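Long-range contacts in phosphoethanolamine N-methyltransferase 1 (Haemonchus contortus, PDB 4KRG), which catalyses the S-adenosylmethionine-dependent N-methylation of phosphoethanolamine, probably as a step in nematode phosphocholine biosynthesis: residues C162-T167 with N228-H233; L130-S135 with T184-S189; R46-S51 with S218-I223. All coordinates share one frame; numbering follows the deposited sequence.

Contact 1: C162-T167 with N228-H233; sequences CSEPST and NWRQVH. With OPE (phosphoric acid mono-(2-amino-ethyl) ester), chain C.
Arg230 and Glu164 meet nearly at right angles, the guanidinium and carboxylate planes turned 82° apart. In this salt bridge NH1 of Arg230 gives a hydrogen bond to OE2 of Glu164 at 3.0 Å, directed at the anti lone pair and tilted out of the guanidinium plane. Ser163 lies over one face of the same group, its CB 3.7 Å from Arg230 NH1 and offset toward the rim, while Arg230 NH2 is engaged by Thr340. Asn228 works with both ends of its amide. ND2 reaches the backbone O of Ser166 at 2.8 Å from above the carbonyl plane, and OD1 closes an Asx turn by accepting the N-H of Arg230 at 2.9 Å. With CG anti to the backbone N (chi1 -172°), the amide is carried toward the opposite loop. Gln231 starts out away from that loop but folds back at chi2 (-68°), which lays its amide alongside CA and CB of Ser166. Its NE2 bonds to Ser161 OG and donates to a water at 2.9 Å that probably donates to Glu164 O; its OE1 is bound by Arg159 and Trp129. Ser166, held from this side, grips the phosphate of phosphoethanolamine through its N to O2 (2.8 Å) and through OG to O1 (2.7 Å). A backbone bond from Cys162 N to Arg230 O, 2.9 Å, ties the two segments where strand 154-161 has just ended and strand 231-240, its antiparallel neighbour, begins. Helix 189-198 packs on Cys162, helix 332-345 on Arg230 and Val232, and helix 220-226 on Ser166 and Gln231.

Contact 2: L130-S135 with T184-S189; sequences LMMYLS and THYRFS. With OPE (phosphoric acid mono-(2-amino-ethyl) ester), chain C; SAH (S-adenosyl-L-homocysteine), chain D.
Met132, present as selenomethionine, runs side by side with Thr184, and its terminal CE presses to 3.5 Å from Thr184 CG2, tighter than usual carbon packing. The same methyl lies 3.3 Å from O2 of phosphoethanolamine. Placing CG between the backbone N and the carbonyl carbon (chi1 56°) sends the Met132 chain toward the ligand. Around it two tyrosines hold the substrate by its ends: Tyr186 OH donates to O3 of phosphoethanolamine at 2.5 Å, and Tyr133 OH accepts from its amine N at 3.1 Å. One water joins Tyr133 OH, Thr184 OG1 and the phosphate, while Asn182 braces both Thr184 OG1 and Tyr186 OH. Thr184 CG2 also sits over one face of the Tyr186 ring.

Behind this layer the backbones are fastened. His185 N donates to Met132 O at 2.8 Å. The extended Arg187 brings its guanidinium edge up to two more carbonyls: NH1 meets Met131 O at 2.9 Å, well above the carbonyl plane and on the opposite face from Leu134 N, and NH2 meets Leu134 O at 2.8 Å. Both oxygens lie near the guanidinium plane, so the group's rotation is probably fixed; Asp136 adds a salt bridge to NH2 and Tyr192 binds NH1.

Tyr133 borders S-adenosylhomocysteine as well. With Tyr133 OH on the amine and Tyr186 OH and the water on the phosphate, the contact would orient the substrate N toward SD of that product, 3.7 Å away, consistent with direct methyl transfer.

Contact 3: R46-S51 with S218-I223; sequences RADILS and SVPTYI
The first turn of helix 220-226 meets the C-terminal part of helix 38-50 through Thr221 and Asp48. Asp48 OD2 accepts twice from Thr221: the backbone N donates at 2.9 Å, nearly in line with the C-O bond, and the hydroxyl OG1 donates at 2.6 Å, from above the carboxylate plane. The two donors come from opposite faces of that plane, so a single oxygen is clasped between the main chain and the side chain of one residue. Thr221 OG1 is also hydrogen-bonded to Ser44 OG, one turn back along helix 38-50.

Val219 occupies the N-cap position of helix 220-226 but has no polar side chain to offer, and Pro220, which follows, has no N-H. The carboxylate from the other helix thus serves an N-H of the opening turn, where the helix dipole would be expected to favour its negative charge. Asp48 has CG beside its own backbone N (chi1 -73°) and points against Pro220, whose CD lies 3.5 Å from OD2, with CB equally near.

Beside the polar grip, Val219 spreads its two methyls. CG1 approaches Asp48 OD2 at 3.8 Å, and CG2 touches Ile49 CD1 at 4.1 Å, the two chains crossing at a slant. Ile49 and Val219 both also pack on Arg159 of strand 154-161 and on His233 of strand 231-240.

How the contacts relate
Contacts 1 and 2 both border the phosphoethanolamine site and share its polar chemistry of backbone carbonyls, amides, arginines and ordered water, whereas contact 3 holds two helix ends and binds no substrate. All three are buried contacts, each with some partly exposed residues. Contact 1 touches both others: Ser163 N meets Arg187 O of contact 2, and Gln231 O meets Val219 N of contact 3, where strands 208-218 and 231-240 pair, with helix 220-226 between them in the chain. Contacts 2 and 3 do not touch, their nearest atoms being about 8 Å apart. Only in contact 1 does a salt bridge run between the two segments.

Contact 1: C162-T167 with N228-H233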
loop_
_atom_site.group_PDB
_atom_site.type_symbol
_atom_site.label_atom_id
_atom_site.label_comp_id
_atom_site.label_asym_id
_atom_site.label_seq_id
_atom_site.Cartn_x
_atom_site.Cartn_y
_atom_site.Cartn_z
ATOM N N CYS A 162 7.767 -0.066 -6.425
ATOM C CA CYS A 162 7.049 -1.212 -6.949
ATOM C C CYS A 162 6.874 -1.108 -8.459
ATOM O O CYS A 162 6.572 -0.036 -8.977
ATOM C CB CYS A 162 5.706 -1.376 -6.229
ATOM S SG CYS A 162 5.888 -1.790 -4.475
ATOM N N SER A 163 7.116 -2.220 -9.150
ATOM C CA SER A 163 6.918 -2.354 -10.599
ATOM C C SER A 163 7.845 -1.541 -11.517
ATOM O O SER A 163 8.097 -1.949 -12.649
ATOM C CB SER A 163 5.457 -2.124 -10.983
ATOM O OG SER A 163 4.642 -3.162 -10.485
ATOM N N GLU A 164 8.343 -0.403 -11.041
ATOM C CA GLU A 164 9.204 0.458 -11.849
ATOM C C GLU A 164 10.065 1.344 -10.950
ATOM O O GLU A 164 9.755 1.520 -9.773
ATOM C CB GLU A 164 8.353 1.344 -12.755
ATOM C CG GLU A 164 7.669 2.481 -12.022
ATOM C CD GLU A 164 6.724 3.274 -12.898
ATOM O OE1 GLU A 164 7.013 4.458 -13.169
ATOM O OE2 GLU A 164 5.685 2.717 -13.310
ATOM N N PRO A 165 11.142 1.924 -11.502
ATOM C CA PRO A 165 11.954 2.783 -10.636
ATOM C C PRO A 165 11.175 4.007 -10.175
ATOM O O PRO A 165 10.213 4.409 -10.829
ATOM C CB PRO A 165 13.110 3.211 -11.548
ATOM C CG PRO A 165 13.164 2.164 -12.614
ATOM C CD PRO A 165 11.730 1.791 -12.848
ATOM N N SER A 166 11.602 4.594 -9.065
ATOM C CA SER A 166 10.949 5.777 -8.522
ATOM C C SER A 166 10.798 6.851 -9.580
ATOM O O SER A 166 9.776 7.526 -9.649
ATOM C CB SER A 166 11.749 6.333 -7.352
ATOM O OG SER A 166 12.999 6.821 -7.786
ATOM N N THR A 167 11.827 6.988 -10.412
ATOM C CA THR A 167 11.849 7.975 -11.482
ATOM C C THR A 167 11.275 7.446 -12.800
ATOM O O THR A 167 11.539 8.001 -13.857
ATOM C CB THR A 167 13.277 8.508 -11.723
ATOM O OG1 THR A 167 14.179 7.405 -11.887
ATOM C CG2 THR A 167 13.729 9.366 -10.554
ATOM N N ASN A 228 4.066 9.438 -9.918
ATOM C CA ASN A 228 4.313 8.032 -9.664
ATOM C C ASN A 228 3.546 7.556 -8.436
ATOM O O ASN A 228 3.824 7.991 -7.314
ATOM C CB ASN A 228 5.818 7.803 -9.491
ATOM C CG ASN A 228 6.183 6.338 -9.411
ATOM O OD1 ASN A 228 5.327 5.456 -9.529
ATOM N ND2 ASN A 228 7.470 6.067 -9.223
ATOM N N TRP A 229 2.582 6.665 -8.660
ATOM C CA TRP A 229 1.740 6.105 -7.603
ATOM C C TRP A 229 2.344 4.842 -7.004
ATOM O O TRP A 229 1.815 4.294 -6.038
ATOM C CB TRP A 229 0.357 5.745 -8.172
ATOM C CG TRP A 229 -0.632 6.878 -8.232
ATOM C CD1 TRP A 229 -1.760 7.009 -7.482
ATOM C CD2 TRP A 229 -0.580 8.030 -9.090
ATOM N NE1 TRP A 229 -2.418 8.169 -7.815
ATOM C CE2 TRP A 229 -1.717 8.818 -8.795
ATOM C CE3 TRP A 229 0.303 8.476 -10.078
ATOM C CZ2 TRP A 229 -1.985 10.024 -9.455
ATOM C CZ3 TRP A 229 0.038 9.674 -10.725
ATOM C CH2 TRP A 229 -1.097 10.433 -10.407
ATOM N N ARG A 230 3.442 4.373 -7.587
ATOM C CA ARG A 230 3.992 3.055 -7.255
ATOM C C ARG A 230 5.152 3.081 -6.258
ATOM O O ARG A 230 5.857 2.085 -6.094
ATOM C CB ARG A 230 4.399 2.304 -8.527
ATOM C CG ARG A 230 3.220 1.851 -9.381
ATOM C CD ARG A 230 3.673 1.444 -10.775
ATOM N NE ARG A 230 2.721 0.543 -11.423
ATOM C CZ ARG A 230 2.897 0.005 -12.623
ATOM N NH1 ARG A 230 3.986 0.284 -13.329
ATOM N NH2 ARG A 230 1.978 -0.815 -13.119
ATOM N N GLN A 231 5.352 4.222 -5.608
ATOM C CA GLN A 231 6.204 4.288 -4.430
ATOM C C GLN A 231 5.313 3.924 -3.263
ATOM O O GLN A 231 4.568 4.761 -2.751
ATOM C CB GLN A 231 6.759 5.691 -4.251
ATOM C CG GLN A 231 7.758 6.062 -5.324
ATOM C CD GLN A 231 9.019 5.247 -5.212
ATOM O OE1 GLN A 231 9.757 5.372 -4.237
ATOM N NE2 GLN A 231 9.265 4.386 -6.198
ATOM N N VAL A 232 5.372 2.662 -2.858
ATOM C CA VAL A 232 4.374 2.125 -1.952
ATOM C C VAL A 232 4.998 1.779 -0.612
ATOM O O VAL A 232 6.091 1.212 -0.541
ATOM C CB VAL A 232 3.658 0.891 -2.560
ATOM C CG1 VAL A 232 2.475 0.470 -1.690
ATOM C CG2 VAL A 232 3.172 1.192 -3.986
ATOM N N HIS A 233 4.307 2.151 0.461
ATOM C CA HIS A 233 4.771 1.809 1.798
ATOM C C HIS A 233 3.669 1.235 2.682
ATOM O O HIS A 233 2.475 1.389 2.398
ATOM C CB HIS A 233 5.534 2.963 2.469
ATOM C CG HIS A 233 4.690 4.148 2.840
ATOM N ND1 HIS A 233 4.877 4.837 4.023
ATOM C CD2 HIS A 233 3.709 4.797 2.180
ATOM C CE1 HIS A 233 4.032 5.850 4.078
ATOM N NE2 HIS A 233 3.305 5.845 2.970
HETATM C CA OPE C . 15.299 4.860 -5.551
HETATM C CB OPE C . 16.331 5.142 -4.509
HETATM O O1 OPE C . 14.789 4.893 -8.380
HETATM O O2 OPE C . 13.369 3.143 -7.414
HETATM O O3 OPE C . 15.518 2.496 -8.499
HETATM O O4 OPE C . 15.521 3.734 -6.318
HETATM N N OPE C . 16.684 4.063 -3.624
HETATM P P OPE C . 14.794 3.549 -7.688
HETATM O O HOH W 1 7.952 2.829 -8.227
#

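Contact 2: L130-S135 with T184-S189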
loop_
_atom_site.group_PDB
_atom_site.type_symbol
_atom_site.label_atom_id
_atom_site.label_comp_id
_atom_site.label_asym_id
_atom_site.label_seq_id
_atom_site.Cartn_x
_atom_site.Cartn_y
_atom_site.Cartn_z
ATOM N N LEU A 130 14.622 -0.994 0.526
ATOM C CA LEU A 130 15.591 -2.044 0.855
ATOM C C LEU A 130 15.283 -3.425 0.262
ATOM O O LEU A 130 16.177 -4.077 -0.278
ATOM C CB LEU A 130 15.791 -2.158 2.368
ATOM C CG LEU A 130 16.850 -3.178 2.804
ATOM C CD1 LEU A 130 18.235 -2.782 2.295
ATOM C CD2 LEU A 130 16.858 -3.349 4.317
HETATM N N MSE A 131 14.032 -3.867 0.365
HETATM C CA MSE A 131 13.650 -5.186 -0.154
HETATM C C MSE A 131 13.962 -5.335 -1.645
HETATM O O MSE A 131 14.294 -6.419 -2.117
HETATM C CB MSE A 131 12.161 -5.470 0.080
HETATM C CG MSE A 131 11.689 -5.434 1.527
HETATM SE SE MSE A 131 12.653 -6.679 2.690
HETATM C CE MSE A 131 14.020 -5.424 3.335
HETATM N N MSE A 132 13.849 -4.232 -2.377
HETATM C CA MSE A 132 14.124 -4.208 -3.810
HETATM C C MSE A 132 15.596 -4.508 -4.107
HETATM O O MSE A 132 15.953 -4.787 -5.250
HETATM C CB MSE A 132 13.757 -2.837 -4.370
HETATM C CG MSE A 132 14.491 -1.727 -3.651
HETATM SE SE MSE A 132 13.636 0.028 -3.777
HETATM C CE MSE A 132 14.243 0.526 -5.564
ATOM N N TYR A 133 16.446 -4.440 -3.080
ATOM C CA TYR A 133 17.865 -4.760 -3.230
ATOM C C TYR A 133 18.213 -6.123 -2.624
ATOM O O TYR A 133 19.387 -6.437 -2.418
ATOM C CB TYR A 133 18.747 -3.655 -2.628
ATOM C CG TYR A 133 18.503 -2.285 -3.219
ATOM C CD1 TYR A 133 18.781 -2.025 -4.554
ATOM C CD2 TYR A 133 18.004 -1.245 -2.440
ATOM C CE1 TYR A 133 18.555 -0.772 -5.100
ATOM C CE2 TYR A 133 17.778 0.016 -2.980
ATOM C CZ TYR A 133 18.057 0.242 -4.311
ATOM O OH TYR A 133 17.828 1.478 -4.862
ATOM N N LEU A 134 17.189 -6.926 -2.348
ATOM C CA LEU A 134 17.365 -8.292 -1.854
ATOM C C LEU A 134 16.710 -9.288 -2.811
ATOM O O LEU A 134 15.785 -8.932 -3.525
ATOM C CB LEU A 134 16.743 -8.449 -0.467
ATOM C CG LEU A 134 17.294 -7.572 0.656
ATOM C CD1 LEU A 134 16.572 -7.845 1.965
ATOM C CD2 LEU A 134 18.773 -7.795 0.824
ATOM N N SER A 135 17.179 -10.535 -2.825
ATOM C CA SER A 135 16.521 -11.569 -3.625
ATOM C C SER A 135 15.236 -11.969 -2.924
ATOM O O SER A 135 15.036 -11.631 -1.759
ATOM C CB SER A 135 17.415 -12.793 -3.783
ATOM O OG SER A 135 17.621 -13.413 -2.528
ATOM N N THR A 184 18.149 -3.888 -9.667
ATOM C CA THR A 184 17.057 -3.702 -8.722
ATOM C C THR A 184 15.846 -4.594 -9.021
ATOM O O THR A 184 15.499 -4.823 -10.182
ATOM C CB THR A 184 16.629 -2.229 -8.702
ATOM O OG1 THR A 184 17.796 -1.405 -8.584
ATOM C CG2 THR A 184 15.693 -1.955 -7.548
ATOM N N HIS A 185 15.225 -5.110 -7.963
ATOM C CA HIS A 185 14.000 -5.891 -8.073
ATOM C C HIS A 185 12.796 -4.982 -7.882
ATOM O O HIS A 185 12.481 -4.596 -6.757
ATOM C CB HIS A 185 13.954 -6.967 -6.988
ATOM C CG HIS A 185 14.982 -8.049 -7.147
ATOM N ND1 HIS A 185 14.782 -9.154 -7.937
ATOM C CD2 HIS A 185 16.206 -8.200 -6.581
ATOM C CE1 HIS A 185 15.842 -9.942 -7.869
ATOM N NE2 HIS A 185 16.720 -9.387 -7.055
ATOM N N TYR A 186 12.120 -4.640 -8.973
ATOM C CA TYR A 186 10.903 -3.832 -8.887
ATOM C C TYR A 186 9.684 -4.742 -8.877
ATOM O O TYR A 186 9.131 -5.075 -9.925
ATOM C CB TYR A 186 10.839 -2.833 -10.046
ATOM C CG TYR A 186 12.027 -1.907 -10.079
ATOM C CD1 TYR A 186 12.155 -0.884 -9.154
ATOM C CD2 TYR A 186 13.029 -2.066 -11.025
ATOM C CE1 TYR A 186 13.246 -0.041 -9.170
ATOM C CE2 TYR A 186 14.122 -1.224 -11.053
ATOM C CZ TYR A 186 14.223 -0.215 -10.125
ATOM O OH TYR A 186 15.307 0.622 -10.141
ATOM N N ARG A 187 9.276 -5.154 -7.682
ATOM C CA ARG A 187 8.197 -6.125 -7.534
ATOM C C ARG A 187 6.833 -5.449 -7.588
ATOM O O ARG A 187 6.737 -4.235 -7.447
ATOM C CB ARG A 187 8.349 -6.882 -6.213
ATOM C CG ARG A 187 9.690 -7.597 -6.070
ATOM C CD ARG A 187 9.745 -8.463 -4.831
ATOM N NE ARG A 187 10.980 -9.242 -4.784
ATOM C CZ ARG A 187 12.102 -8.835 -4.202
ATOM N NH1 ARG A 187 12.145 -7.658 -3.607
ATOM N NH2 ARG A 187 13.179 -9.608 -4.220
ATOM N N PHE A 188 5.784 -6.235 -7.796
ATOM C CA PHE A 188 4.425 -5.712 -7.719
ATOM C C PHE A 188 4.065 -5.445 -6.264
ATOM O O PHE A 188 4.404 -6.237 -5.388
ATOM C CB PHE A 188 3.430 -6.727 -8.275
ATOM C CG PHE A 188 3.764 -7.225 -9.645
ATOM C CD1 PHE A 188 4.325 -6.383 -10.593
ATOM C CD2 PHE A 188 3.501 -8.538 -9.988
ATOM C CE1 PHE A 188 4.625 -6.851 -11.863
ATOM C CE2 PHE A 188 3.791 -9.012 -11.253
ATOM C CZ PHE A 188 4.356 -8.168 -12.192
ATOM N N SER A 189 3.369 -4.336 -6.017
ATOM C CA SER A 189 2.943 -3.952 -4.669
ATOM C C SER A 189 2.156 -5.053 -3.979
ATOM O O SER A 189 2.273 -5.250 -2.772
ATOM C CB SER A 189 2.080 -2.697 -4.727
ATOM O OG SER A 189 1.068 -2.839 -5.704
HETATM C CA OPE C . 15.299 4.860 -5.551
HETATM C CB OPE C . 16.331 5.142 -4.509
HETATM O O1 OPE C . 14.789 4.893 -8.380
HETATM O O2 OPE C . 13.369 3.143 -7.414
HETATM O O3 OPE C . 15.518 2.496 -8.499
HETATM O O4 OPE C . 15.521 3.734 -6.318
HETATM N N OPE C . 16.684 4.063 -3.624
HETATM P P OPE C . 14.794 3.549 -7.688
HETATM N N SAH D . 17.011 4.193 3.295
HETATM C CA SAH D . 17.797 5.391 2.960
HETATM C CB SAH D . 18.725 5.051 1.743
HETATM C CG SAH D . 17.977 4.510 0.526
HETATM S SD SAH D . 19.028 3.886 -0.817
HETATM C C SAH D . 16.917 6.539 2.665
HETATM O O SAH D . 15.838 6.356 2.124
HETATM O OXT SAH D . 17.396 7.653 2.675
HETATM C "C5'" SAH D . 19.562 2.240 -0.280
HETATM C "C4'" SAH D . 20.388 2.116 0.881
HETATM O "O4'" SAH D . 20.312 0.755 1.384
HETATM C "C3'" SAH D . 21.807 2.366 0.565
HETATM O "O3'" SAH D . 22.409 3.055 1.638
HETATM C "C2'" SAH D . 22.390 1.036 0.453
HETATM O "O2'" SAH D . 23.757 1.058 0.757
HETATM C "C1'" SAH D . 21.614 0.260 1.449
HETATM N N9 SAH D . 21.625 -1.225 1.206
HETATM C C8 SAH D . 21.181 -1.878 0.125
HETATM N N7 SAH D . 21.247 -3.184 0.395
HETATM C C5 SAH D . 21.720 -3.364 1.630
HETATM C C6 SAH D . 21.994 -4.498 2.413
HETATM N N6 SAH D . 21.780 -5.769 1.934
HETATM N N1 SAH D . 22.472 -4.308 3.656
HETATM C C2 SAH D . 22.688 -3.093 4.147
HETATM N N3 SAH D . 22.437 -1.991 3.420
HETATM C C4 SAH D . 21.954 -2.097 2.169
HETATM O O HOH W 2 17.682 1.385 -7.512
#

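Contact 3: R46-S51 with S218-I223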
loop_
_atom_site.group_PDB
_atom_site.type_symbol
_atom_site.label_atom_id
_atom_site.label_comp_id
_atom_site.label_asym_id
_atom_site.label_seq_id
_atom_site.Cartn_x
_atom_site.Cartn_y
_atom_site.Cartn_z
ATOM N N ARG A 46 10.607 12.538 3.249
ATOM C CA ARG A 46 10.950 12.084 4.591
ATOM C C ARG A 46 9.790 12.326 5.557
ATOM O O ARG A 46 9.457 11.454 6.360
ATOM C CB ARG A 46 12.235 12.766 5.067
ATOM C CG ARG A 46 12.508 12.587 6.539
ATOM C CD ARG A 46 13.890 13.072 6.918
ATOM N NE ARG A 46 14.338 14.223 6.139
ATOM C CZ ARG A 46 14.143 15.489 6.491
ATOM N NH1 ARG A 46 13.493 15.778 7.608
ATOM N NH2 ARG A 46 14.599 16.465 5.722
ATOM N N ALA A 47 9.159 13.495 5.444
ATOM C CA ALA A 47 8.005 13.842 6.271
ATOM C C ALA A 47 6.800 12.943 5.992
ATOM O O ALA A 47 6.104 12.543 6.920
ATOM C CB ALA A 47 7.639 15.309 6.093
ATOM N N ASP A 48 6.558 12.624 4.721
ATOM C CA ASP A 48 5.508 11.671 4.353
ATOM C C ASP A 48 5.690 10.338 5.066
ATOM O O ASP A 48 4.740 9.752 5.566
ATOM C CB ASP A 48 5.521 11.403 2.846
ATOM C CG ASP A 48 4.985 12.564 2.030
ATOM O OD1 ASP A 48 4.312 13.454 2.584
ATOM O OD2 ASP A 48 5.243 12.566 0.811
ATOM N N ILE A 49 6.923 9.856 5.086
ATOM C CA ILE A 49 7.225 8.572 5.699
ATOM C C ILE A 49 7.191 8.666 7.227
ATOM O O ILE A 49 6.518 7.879 7.897
ATOM C CB ILE A 49 8.610 8.055 5.246
ATOM C CG1 ILE A 49 8.621 7.784 3.736
ATOM C CG2 ILE A 49 9.005 6.819 6.043
ATOM C CD1 ILE A 49 7.618 6.744 3.264
ATOM N N LEU A 50 7.912 9.637 7.775
ATOM C CA LEU A 50 8.029 9.755 9.223
ATOM C C LEU A 50 6.697 10.070 9.904
ATOM O O LEU A 50 6.436 9.611 11.013
ATOM C CB LEU A 50 9.119 10.763 9.604
ATOM C CG LEU A 50 10.533 10.260 9.318
ATOM C CD1 LEU A 50 11.554 11.307 9.685
ATOM C CD2 LEU A 50 10.812 8.978 10.076
ATOM N N SER A 51 5.836 10.828 9.233
ATOM C CA SER A 51 4.545 11.161 9.817
ATOM C C SER A 51 3.589 9.970 9.804
ATOM O O SER A 51 2.519 10.025 10.404
ATOM C CB SER A 51 3.912 12.347 9.103
ATOM O OG SER A 51 3.255 11.911 7.933
ATOM N N SER A 218 0.478 5.098 -1.277
ATOM C CA SER A 218 1.460 5.660 -2.195
ATOM C C SER A 218 2.067 6.886 -1.530
ATOM O O SER A 218 1.355 7.691 -0.931
ATOM C CB SER A 218 0.785 6.102 -3.493
ATOM O OG SER A 218 0.132 5.039 -4.147
ATOM N N VAL A 219 3.377 7.040 -1.641
ATOM C CA VAL A 219 4.054 8.176 -1.032
ATOM C C VAL A 219 3.615 9.454 -1.741
ATOM O O VAL A 219 3.827 9.592 -2.950
ATOM C CB VAL A 219 5.573 8.007 -1.146
ATOM C CG1 VAL A 219 6.292 9.217 -0.564
ATOM C CG2 VAL A 219 6.011 6.728 -0.454
ATOM N N PRO A 220 2.974 10.384 -1.002
ATOM C CA PRO A 220 2.378 11.597 -1.586
ATOM C C PRO A 220 3.317 12.425 -2.460
ATOM O O PRO A 220 2.921 12.834 -3.553
ATOM C CB PRO A 220 1.942 12.396 -0.352
ATOM C CG PRO A 220 1.630 11.347 0.647
ATOM C CD PRO A 220 2.652 10.265 0.433
ATOM N N THR A 221 4.538 12.657 -1.994
ATOM C CA THR A 221 5.536 13.411 -2.753
ATOM C C THR A 221 5.821 12.842 -4.147
ATOM O O THR A 221 6.049 13.588 -5.101
ATOM C CB THR A 221 6.848 13.492 -1.966
ATOM O OG1 THR A 221 6.601 14.148 -0.719
ATOM C CG2 THR A 221 7.909 14.255 -2.737
ATOM N N TYR A 222 5.815 11.519 -4.264
ATOM C CA TYR A 222 6.083 10.888 -5.551
ATOM C C TYR A 222 4.904 10.942 -6.509
ATOM O O TYR A 222 5.082 10.875 -7.723
ATOM C CB TYR A 222 6.637 9.476 -5.374
ATOM C CG TYR A 222 8.130 9.518 -5.199
ATOM C CD1 TYR A 222 8.971 9.414 -6.292
ATOM C CD2 TYR A 222 8.700 9.724 -3.952
ATOM C CE1 TYR A 222 10.338 9.482 -6.154
ATOM C CE2 TYR A 222 10.077 9.794 -3.797
ATOM C CZ TYR A 222 10.889 9.669 -4.903
ATOM O OH TYR A 222 12.252 9.733 -4.771
ATOM N N ILE A 223 3.700 11.087 -5.976
ATOM C CA ILE A 223 2.568 11.343 -6.850
ATOM C C ILE A 223 2.617 12.793 -7.321
ATOM O O ILE A 223 2.559 13.059 -8.523
ATOM C CB ILE A 223 1.230 11.051 -6.166
ATOM C CG1 ILE A 223 1.103 9.550 -5.891
ATOM C CG2 ILE A 223 0.074 11.538 -7.037
ATOM C CD1 ILE A 223 -0.125 9.180 -5.102
#